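Local coordinates for protein glutamate receptor 1 (Adineta vaga, PDB 4IO2) that binds glutamate through its extracellular ligand-binding domain, the part described here, and as a whole receptor probably works as a ligand-gated ion channel, at residues S17-I22 with A184-N189; V41-E46 with K239-T244. All coordinates share one frame; numbering follows the deposited sequence. Where two conformers were deposited one is given.

Interaction 1: residues S17-I22 with A184-N189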
# COMPACT_ATOMS: atom_id res chain seq x y z
N SER A 17 -9.82 19.10 0.83
CA SER A 17 -10.39 17.88 1.39
C SER A 17 -10.01 17.84 2.86
O SER A 17 -8.86 17.55 3.18
CB SER A 17 -9.83 16.64 0.71
OG SER A 17 -10.48 15.51 1.24
N VAL A 18 -10.93 18.15 3.77
CA VAL A 18 -10.62 18.14 5.17
C VAL A 18 -10.43 16.74 5.66
O VAL A 18 -11.19 15.85 5.31
CB VAL A 18 -11.65 18.92 6.05
CG1 VAL A 18 -11.81 20.32 5.55
CG2 VAL A 18 -13.05 18.23 6.11
N PRO A 19 -9.41 16.50 6.52
CA PRO A 19 -8.35 17.36 7.09
C PRO A 19 -7.00 17.19 6.38
O PRO A 19 -5.95 17.49 6.97
CB PRO A 19 -8.30 16.86 8.52
CG PRO A 19 -8.38 15.34 8.30
CD PRO A 19 -9.36 15.16 7.14
N PHE A 20 -7.01 16.71 5.13
CA PHE A 20 -5.81 16.66 4.30
C PHE A 20 -5.37 18.06 3.91
O PHE A 20 -4.20 18.44 4.16
CB PHE A 20 -6.05 15.81 3.06
CG PHE A 20 -5.93 14.30 3.29
CD1 PHE A 20 -4.70 13.76 3.61
CD2 PHE A 20 -7.03 13.48 3.27
CE1 PHE A 20 -4.57 12.38 3.82
CE2 PHE A 20 -6.93 12.10 3.48
CZ PHE A 20 -5.69 11.57 3.76
N THR A 21 -6.28 18.82 3.29
CA THR A 21 -6.02 20.16 2.84
C THR A 21 -7.24 20.98 3.22
O THR A 21 -8.32 20.83 2.66
CB THR A 21 -5.72 20.23 1.31
OG1 THR A 21 -4.49 19.54 1.08
CG2 THR A 21 -5.60 21.67 0.82
N ILE A 22 -7.02 21.85 4.20
CA ILE A 22 -8.08 22.64 4.81
C ILE A 22 -7.90 24.08 4.37
O ILE A 22 -6.83 24.64 4.55
CB ILE A 22 -7.96 22.60 6.33
CG1 ILE A 22 -8.02 21.14 6.84
CG2 ILE A 22 -9.09 23.43 6.96
CD1 ILE A 22 -7.51 20.96 8.29
N ALA A 184 -14.10 9.90 5.31
CA ALA A 184 -15.49 9.55 5.66
C ALA A 184 -15.60 9.46 7.19
O ALA A 184 -16.56 9.97 7.77
CB ALA A 184 -15.87 8.20 5.04
N GLU A 185 -14.63 8.82 7.83
CA GLU A 185 -14.63 8.73 9.29
C GLU A 185 -14.50 10.14 9.88
O GLU A 185 -15.20 10.50 10.82
CB GLU A 185 -13.44 7.91 9.76
CG GLU A 185 -13.60 6.41 9.58
CD GLU A 185 -12.31 5.62 9.90
OE1 GLU A 185 -11.23 6.24 10.17
OE2 GLU A 185 -12.39 4.36 9.92
N TYR A 186 -13.58 10.94 9.36
CA TYR A 186 -13.39 12.27 9.91
C TYR A 186 -14.68 13.08 9.86
O TYR A 186 -15.08 13.70 10.86
CB TYR A 186 -12.26 13.00 9.17
CG TYR A 186 -12.03 14.39 9.71
CD1 TYR A 186 -11.24 14.60 10.84
CD2 TYR A 186 -12.60 15.48 9.10
CE1 TYR A 186 -11.07 15.89 11.35
CE2 TYR A 186 -12.45 16.75 9.61
CZ TYR A 186 -11.69 16.96 10.71
OH TYR A 186 -11.54 18.27 11.17
N VAL A 187 -15.31 13.14 8.70
CA VAL A 187 -16.46 13.99 8.50
C VAL A 187 -17.66 13.51 9.32
O VAL A 187 -18.37 14.30 9.94
CB VAL A 187 -16.77 14.09 7.01
CG1 VAL A 187 -18.14 14.64 6.78
CG2 VAL A 187 -15.65 14.94 6.32
N THR A 188 -17.87 12.20 9.33
CA THR A 188 -19.01 11.67 10.10
C THR A 188 -18.76 11.70 11.61
O THR A 188 -19.71 11.69 12.39
CB THR A 188 -19.42 10.23 9.65
OG1 THR A 188 -18.32 9.31 9.79
CG2 THR A 188 -19.92 10.25 8.20
N ASN A 189 -17.49 11.75 12.03
CA ASN A 189 -17.19 11.84 13.48
C ASN A 189 -17.02 13.27 13.98
O ASN A 189 -17.02 13.51 15.18
CB ASN A 189 -15.95 11.03 13.85
CG ASN A 189 -16.17 9.55 13.76
OD1 ASN A 189 -17.31 9.08 13.81
ND2 ASN A 189 -15.09 8.80 13.62
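Tyr-186 turns one face of its phenol ring to Pro-19. Pro-19 CG stands 4.0 Å from the Tyr-186 ring centroid and only 14° off the ring normal, the geometry of a CH-pi contact. Pro-19 CD lies over the same ring, 3.8 Å from Tyr-186 CG, and a cis peptide bond precedes Pro-19. With CG of Tyr-186 anti to the backbone N (chi1 180°), the ring lies with a face against Pro-19. Obliquely to the ring, Val-18 CG2 comes within 3.8 Å of Tyr-186 CE2 in one of the two conformers of Val-18. An alanine in place of Tyr-186 removes the ring that Pro-19 rests on and would probably open a gap between loop and helix. One residue on, Val-187 CG2 lies 4.2 Å from Val-18 CG2, a looser and doubtful contact, since both valines have a second conformer. By its family topology, the loop belongs to lobe 1 and the helix to lobe 2, with Val-187 about 9 Å from the bound glutamate by its side chain. Between these two segments the contact is apolar and holds no hydrogen bond or salt bridge, which is consistent with lobes that move against each other.

Interaction 2: residues V41-E46 with K239-T244; sequences VLDLIE and KKWFQT
Lys-240 reaches across from helix 233-242 to the carboxylate of Asp-43 on helix 40-52. CB starts in the direction of the other helix, and chi1 of 173° places CG anti to the backbone N. That brings Lys-240 CG over one face of the neighbouring Trp-241 ring, 3.9 Å above its plane and offset toward the rim. The remaining torsions are all extended, which gives the chain the span it needs. Lys-240 CD comes within 3.8 Å of Asp-43 OD2, and Lys-240 CE closes to 3.6 Å of that same oxygen. At the tip, Lys-240 NZ forms a salt bridge and hydrogen bond of 2.8 Å to Asp-43 OD2, met on its syn side and moderately out of the carboxylate plane. Water 1 donates to Asp-43 OD1 at 2.8 Å and accepts a weak bond from Lys-240 NZ; a weak water bridge thus links OD1 to the same ammonium group.

Trp-241 supplies the second donor to Asp-43 OD2. Trp-241 NE1 lies 2.9 Å from Asp-43 OD2 with an N-H...O angle of 151°; the oxygen sits at the edge of the indole, in the ring plane. Relative to the carboxylate plane, NE1 lies 55° out of it, on the opposite face from NZ. Two donors reaching OD2 from opposite faces probably limit the rotation of the Asp-43 carboxylate and would probably favour its ionised form.

Tyr-40 packs against Trp-241, and Leu-237 touches Asp-43, extending the contact between the helices. In the two-lobed periplasmic-binding-protein fold of glutamate receptor ligand-binding domains, the chain returns to lobe 1 near its end, and this polar surface link ties that returning helix to an early one.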
# COMPACT_ATOMS: atom_id res chain seq x y z
N VAL A 41 -1.60 17.36 4.44
CA VAL A 41 -0.81 17.56 3.22
C VAL A 41 0.21 18.66 3.40
O VAL A 41 1.35 18.54 2.94
CB VAL A 41 -1.75 17.87 2.03
CG1 VAL A 41 -1.03 18.45 0.83
CG2 VAL A 41 -2.53 16.61 1.69
N LEU A 42 -0.19 19.76 4.00
CA LEU A 42 0.72 20.90 4.18
C LEU A 42 1.86 20.50 5.12
O LEU A 42 3.03 20.85 4.90
CB LEU A 42 -0.04 22.10 4.72
CG LEU A 42 -0.93 22.86 3.71
CD1 LEU A 42 -0.11 23.49 2.57
CD2 LEU A 42 -2.06 21.99 3.11
N ASP A 43 1.55 19.72 6.17
CA ASP A 43 2.60 19.27 7.06
C ASP A 43 3.55 18.29 6.33
O ASP A 43 4.78 18.30 6.53
CB ASP A 43 2.05 18.58 8.32
CG ASP A 43 1.37 19.52 9.28
OD1 ASP A 43 1.39 20.76 9.10
OD2 ASP A 43 0.88 18.98 10.31
N LEU A 44 2.98 17.41 5.52
CA LEU A 44 3.79 16.46 4.75
C LEU A 44 4.75 17.22 3.80
O LEU A 44 5.93 16.86 3.69
CB LEU A 44 2.87 15.50 3.97
CG LEU A 44 3.60 14.54 3.04
CD1 LEU A 44 4.63 13.67 3.78
CD2 LEU A 44 2.60 13.71 2.29
N ILE A 45 4.26 18.25 3.11
CA ILE A 45 5.12 19.04 2.23
C ILE A 45 6.30 19.61 3.03
O ILE A 45 7.42 19.61 2.56
CB ILE A 45 4.30 20.17 1.56
CG1 ILE A 45 3.36 19.57 0.51
CG2 ILE A 45 5.20 21.22 0.93
CD1 ILE A 45 2.21 20.52 0.06
N GLU A 46 6.04 20.14 4.22
CA GLU A 46 7.12 20.66 5.04
C GLU A 46 8.14 19.59 5.45
O GLU A 46 9.35 19.84 5.43
CB GLU A 46 6.54 21.36 6.27
CG GLU A 46 7.58 21.96 7.21
CD GLU A 46 8.53 22.93 6.52
OE1 GLU A 46 8.18 23.49 5.46
OE2 GLU A 46 9.65 23.12 7.05
N LYS A 239 -2.25 10.42 12.88
CA LYS A 239 -2.81 10.54 14.21
C LYS A 239 -3.15 12.00 14.51
O LYS A 239 -4.25 12.32 14.99
CB LYS A 239 -1.88 9.96 15.27
CG LYS A 239 -2.33 10.18 16.72
CD LYS A 239 -1.36 9.56 17.72
CE LYS A 239 -1.77 9.81 19.19
NZ LYS A 239 -0.95 9.05 20.18
N LYS A 240 -2.24 12.91 14.18
CA LYS A 240 -2.43 14.34 14.47
C LYS A 240 -3.72 14.89 13.84
O LYS A 240 -4.47 15.60 14.48
CB LYS A 240 -1.23 15.16 13.97
CG LYS A 240 -1.40 16.66 14.08
CD LYS A 240 -0.19 17.43 13.57
CE LYS A 240 -0.46 18.93 13.60
NZ LYS A 240 0.67 19.72 13.05
N TRP A 241 -3.96 14.58 12.57
CA TRP A 241 -5.06 15.16 11.84
C TRP A 241 -6.36 14.35 11.90
O TRP A 241 -7.43 14.92 11.69
CB TRP A 241 -4.64 15.41 10.38
CG TRP A 241 -3.61 16.51 10.31
CD1 TRP A 241 -2.23 16.39 10.21
CD2 TRP A 241 -3.86 17.93 10.46
NE1 TRP A 241 -1.64 17.62 10.25
CE2 TRP A 241 -2.60 18.58 10.41
CE3 TRP A 241 -5.01 18.69 10.61
CZ2 TRP A 241 -2.47 19.96 10.50
CZ3 TRP A 241 -4.90 20.08 10.71
CH2 TRP A 241 -3.62 20.70 10.66
N PHE A 242 -6.28 13.04 12.13
CA PHE A 242 -7.47 12.19 11.99
C PHE A 242 -7.99 11.59 13.29
O PHE A 242 -9.13 11.13 13.33
CB PHE A 242 -7.22 11.05 11.00
CG PHE A 242 -7.09 11.52 9.56
CD1 PHE A 242 -5.87 12.00 9.09
CD2 PHE A 242 -8.20 11.55 8.72
CE1 PHE A 242 -5.77 12.45 7.76
CE2 PHE A 242 -8.09 11.98 7.39
CZ PHE A 242 -6.87 12.45 6.94
N GLN A 243 -7.25 11.66 14.38
CA GLN A 243 -7.77 11.09 15.65
C GLN A 243 -9.03 11.74 16.29
O GLN A 243 -9.71 11.15 17.10
CB GLN A 243 -6.67 10.90 16.67
CG GLN A 243 -6.04 9.53 16.54
CD GLN A 243 -5.39 9.01 17.84
OE1 GLN A 243 -5.25 9.74 18.84
NE2 GLN A 243 -4.99 7.74 17.82
N THR A 244 -9.38 12.92 15.89
CA THR A 244 -10.41 13.66 16.56
C THR A 244 -11.81 13.05 16.36
O THR A 244 -12.12 12.54 15.29
CB THR A 244 -10.40 15.09 15.96
OG1 THR A 244 -9.03 15.57 15.89
CG2 THR A 244 -11.32 16.09 16.80
O HOH W 1 1.61 22.01 11.59

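Overall arrangement
The two contacts meet at the loop 17-22. Its Phe-20 O probably hydrogen-bonds Val-41 N at the start of helix 40-52, while Pro-19 and Phe-20 pack on Phe-242 from helix 233-242, so one loop touches both elements of interaction 2. Their places differ, and so does their chemistry. Interaction 1 is partly buried and apolar, joining lobe 1 to helix 181-190 of lobe 2 beside the ligand cleft. Interaction 2 lies at the surface, links two helices within lobe 1, and relies on charge, an indole N-H and a water. The segments alternate along the chain, in keeping with the return of the C-terminal part to lobe 1.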